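Local coordinates for protein PtLCIB4 H88A mutant (Phaeodactylum tricornutum, PDB 5B5Z) that binds zinc and probably acts as a beta-type carbonic anhydrase of the LCIB family, interconverting carbon dioxide and bicarbonate, at residues H115-T126 and K134-A142. Numbering follows the deposited sequence.
Sequences HVGVSWEGKWGT and KGGACCGSA. With ZN (zinc ion), chain C.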
loop_
_atom_site.group_PDB
_atom_site.type_symbol
_atom_site.label_atom_id
_atom_site.label_comp_id
_atom_site.label_asym_id
_atom_site.label_seq_id
_atom_site.Cartn_x
_atom_site.Cartn_y
_atom_site.Cartn_z
ATOM N N HIS A 115 4.931 13.278 1.504
ATOM C CA HIS A 115 4.751 13.924 0.201
ATOM C C HIS A 115 3.936 15.206 0.330
ATOM O O HIS A 115 3.304 15.461 1.358
ATOM C CB HIS A 115 4.109 12.968 -0.828
ATOM C CG HIS A 115 2.641 12.747 -0.638
ATOM N ND1 HIS A 115 1.706 13.059 -1.602
ATOM C CD2 HIS A 115 1.949 12.226 0.401
ATOM C CE1 HIS A 115 0.499 12.756 -1.151
ATOM N NE2 HIS A 115 0.617 12.230 0.052
ATOM N N VAL A 116 3.963 16.008 -0.723
ATOM C CA VAL A 116 3.260 17.286 -0.722
ATOM C C VAL A 116 2.979 17.694 -2.160
ATOM O O VAL A 116 3.819 17.488 -3.034
ATOM C CB VAL A 116 4.080 18.373 0.007
ATOM C CG1 VAL A 116 5.441 18.579 -0.655
ATOM C CG2 VAL A 116 3.289 19.667 0.075
ATOM N N GLY A 117 1.792 18.238 -2.396
ATOM C CA GLY A 117 1.437 18.760 -3.704
ATOM C C GLY A 117 1.891 20.196 -3.872
ATOM O O GLY A 117 1.952 20.955 -2.908
ATOM N N VAL A 118 2.252 20.549 -5.095
ATOM C CA VAL A 118 2.514 21.951 -5.404
ATOM C C VAL A 118 1.768 22.243 -6.707
ATOM O O VAL A 118 1.825 21.454 -7.644
ATOM C CB VAL A 118 4.024 22.256 -5.508
ATOM C CG1 VAL A 118 4.697 21.429 -6.607
ATOM C CG2 VAL A 118 4.236 23.768 -5.724
ATOM N N SER A 119 1.032 23.348 -6.737
ATOM C CA SER A 119 0.098 23.591 -7.832
ATOM C C SER A 119 0.760 24.319 -8.993
ATOM O O SER A 119 1.924 24.708 -8.921
ATOM C CB SER A 119 -1.107 24.396 -7.349
ATOM O OG SER A 119 -0.739 25.734 -7.049
ATOM N N TRP A 120 -0.002 24.506 -10.065
ATOM C CA TRP A 120 0.482 25.254 -11.213
ATOM C C TRP A 120 0.789 26.701 -10.818
ATOM O O TRP A 120 1.609 27.353 -11.459
ATOM C CB TRP A 120 -0.537 25.210 -12.359
ATOM C CG TRP A 120 -1.817 25.928 -12.053
ATOM C CD1 TRP A 120 -2.810 25.517 -11.207
ATOM C CD2 TRP A 120 -2.245 27.190 -12.588
ATOM N NE1 TRP A 120 -3.825 26.444 -11.184
ATOM C CE2 TRP A 120 -3.505 27.478 -12.024
ATOM C CE3 TRP A 120 -1.687 28.099 -13.491
ATOM C CZ2 TRP A 120 -4.216 28.641 -12.335
ATOM C CZ3 TRP A 120 -2.394 29.257 -13.796
ATOM C CH2 TRP A 120 -3.643 29.515 -13.219
ATOM N N GLU A 121 0.155 27.185 -9.750
ATOM C CA GLU A 121 0.403 28.544 -9.244
ATOM C C GLU A 121 1.495 28.613 -8.175
ATOM O O GLU A 121 1.708 29.676 -7.579
ATOM C CB GLU A 121 -0.867 29.147 -8.642
ATOM C CG GLU A 121 -2.017 29.393 -9.596
ATOM C CD GLU A 121 -3.356 29.405 -8.863
ATOM O OE1 GLU A 121 -3.417 29.958 -7.744
ATOM O OE2 GLU A 121 -4.347 28.855 -9.390
ATOM N N GLY A 122 2.154 27.487 -7.902
ATOM C CA GLY A 122 3.209 27.438 -6.898
ATOM C C GLY A 122 2.733 27.392 -5.455
ATOM O O GLY A 122 3.487 27.713 -4.528
ATOM N N LYS A 123 1.482 26.996 -5.250
ATOM C CA LYS A 123 0.915 26.910 -3.905
ATOM C C LYS A 123 1.159 25.506 -3.334
ATOM O O LYS A 123 0.881 24.506 -4.007
ATOM C CB LYS A 123 -0.586 27.229 -3.937
ATOM C CG LYS A 123 -1.319 27.040 -2.618
ATOM C CD LYS A 123 -2.793 27.442 -2.733
ATOM C CE LYS A 123 -3.463 27.578 -1.364
ATOM N NZ LYS A 123 -3.418 28.977 -0.836
ATOM N N TRP A 124 1.685 25.435 -2.115
ATOM C CA TRP A 124 1.991 24.144 -1.480
ATOM C C TRP A 124 0.771 23.527 -0.805
ATOM O O TRP A 124 -0.119 24.234 -0.340
ATOM C CB TRP A 124 3.116 24.308 -0.450
ATOM C CG TRP A 124 4.424 24.654 -1.065
ATOM C CD1 TRP A 124 4.988 25.901 -1.168
ATOM C CD2 TRP A 124 5.340 23.747 -1.694
ATOM N NE1 TRP A 124 6.199 25.818 -1.816
ATOM C CE2 TRP A 124 6.437 24.506 -2.151
ATOM C CE3 TRP A 124 5.338 22.358 -1.911
ATOM C CZ2 TRP A 124 7.524 23.928 -2.808
ATOM C CZ3 TRP A 124 6.410 21.790 -2.554
ATOM C CH2 TRP A 124 7.495 22.575 -2.998
ATOM N N GLY A 125 0.734 22.198 -0.744
ATOM C CA GLY A 125 -0.314 21.513 -0.012
ATOM C C GLY A 125 -1.510 21.136 -0.855
ATOM O O GLY A 125 -2.525 20.697 -0.320
ATOM N N THR A 126 -1.389 21.316 -2.167
ATOM C CA THR A 126 -2.467 21.002 -3.091
ATOM C C THR A 126 -1.906 20.743 -4.485
ATOM O O THR A 126 -0.846 21.255 -4.853
ATOM C CB THR A 126 -3.526 22.135 -3.145
ATOM O OG1 THR A 126 -4.642 21.714 -3.941
ATOM C CG2 THR A 126 -2.940 23.432 -3.719
ATOM N N LYS A 134 -11.431 20.845 -8.543
ATOM C CA LYS A 134 -10.693 21.128 -7.309
ATOM C C LYS A 134 -9.885 19.908 -6.850
ATOM O O LYS A 134 -10.425 18.805 -6.716
ATOM C CB LYS A 134 -11.649 21.566 -6.199
ATOM C CG LYS A 134 -12.235 22.959 -6.389
ATOM C CD LYS A 134 -13.311 23.255 -5.351
ATOM C CE LYS A 134 -14.563 23.841 -5.987
ATOM N NZ LYS A 134 -15.791 23.098 -5.585
ATOM N N GLY A 135 -8.594 20.114 -6.604
ATOM C CA GLY A 135 -7.696 19.022 -6.270
ATOM C C GLY A 135 -7.735 18.600 -4.815
ATOM O O GLY A 135 -7.487 17.440 -4.487
ATOM N N GLY A 136 -8.043 19.540 -3.931
ATOM C CA GLY A 136 -8.074 19.241 -2.515
ATOM C C GLY A 136 -6.670 19.097 -1.962
ATOM O O GLY A 136 -5.689 19.302 -2.680
ATOM N N ALA A 137 -6.579 18.738 -0.688
ATOM C CA ALA A 137 -5.303 18.706 0.014
ATOM C C ALA A 137 -4.387 17.588 -0.469
ATOM O O ALA A 137 -4.841 16.519 -0.880
ATOM C CB ALA A 137 -5.540 18.572 1.503
ATOM N N CYS A 138 -3.088 17.847 -0.395
ATOM C CA CYS A 138 -2.060 16.866 -0.733
ATOM C C CYS A 138 -0.808 17.234 0.058
ATOM O O CYS A 138 -0.153 18.218 -0.272
ATOM C CB CYS A 138 -1.785 16.885 -2.241
ATOM S SG CYS A 138 -0.636 15.644 -2.852
ATOM N N CYS A 139 -0.438 16.501 1.105
ATOM C CA CYS A 139 -1.029 15.262 1.586
ATOM C C CYS A 139 -2.311 15.454 2.420
ATOM O O CYS A 139 -2.262 16.067 3.462
ATOM C CB CYS A 139 0.054 14.571 2.416
ATOM S SG CYS A 139 -0.470 12.992 3.190
ATOM N N GLY A 140 -3.439 14.899 1.983
ATOM C CA GLY A 140 -4.690 15.035 2.714
ATOM C C GLY A 140 -4.632 14.591 4.167
ATOM O O GLY A 140 -5.098 15.289 5.078
ATOM N N SER A 141 -4.063 13.413 4.392
ATOM C CA SER A 141 -3.924 12.874 5.728
ATOM C C SER A 141 -3.098 13.779 6.637
ATOM O O SER A 141 -3.503 14.070 7.757
ATOM C CB SER A 141 -3.293 11.470 5.673
ATOM O OG SER A 141 -2.879 11.050 6.966
ATOM N N ALA A 142 -1.932 14.201 6.164
ATOM C CA ALA A 142 -1.063 15.043 6.982
ATOM C C ALA A 142 -1.724 16.397 7.280
ATOM O O ALA A 142 -1.610 16.917 8.389
ATOM C CB ALA A 142 0.273 15.251 6.305
HETATM ZN ZN ZN C . -0.858 11.617 1.384
HETATM O O HOH W 1 1.707 17.553 2.987
HETATM O O HOH W 2 -2.433 12.282 0.514
#
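Cys138, His115 and Cys139 bury the most surface here, and two of them bind zinc: His115 through NE2, 2.1 Å from the zinc ion, and Cys139 through SG, at 2.3 Å. Cys59 and a water complete the site, a set of two cysteines and one histidine with a water ligand as in beta-carbonic anhydrases. The water lies in the plane of the His115 ring, at its edge. With CG between the backbone N and the carbonyl carbon (chi1 76°), the His115 ring swings NE2 onto the zinc and to 3.4 Å from Cys139 CB. Zinc at NE2 and Asn247 OD1, hydrogen-bonded to ND1, hold both ring nitrogens and so restrict its rotation.

Cys138 is not a zinc ligand. With SG anti to its backbone N (chi1 -175°), its sulfur lies 3.5 Å from His115 CE1, approaching the ring obliquely. Its backbone is held from two directions: Gly117 N donates to Cys138 O almost linearly (175° at the hydrogen), and Cys138 N donates to Gly125 O. Both donors sit above the acceptor's carbonyl plane. Farther out, Thr126 OG1 donates to Gly136 O across 2.9 Å.

The peptide bond between Cys138 and Cys139 is cis, and Cys139 is the N-cap of helix 140-154. Its SG accepts from Ala142 N at 3.5 Å, while a second water links Cys139 N to His115 O. One sulfur thus serves both metal and helix start; the capping amide and the nearby helix start would probably draw electron density from it and temper its donation to zinc.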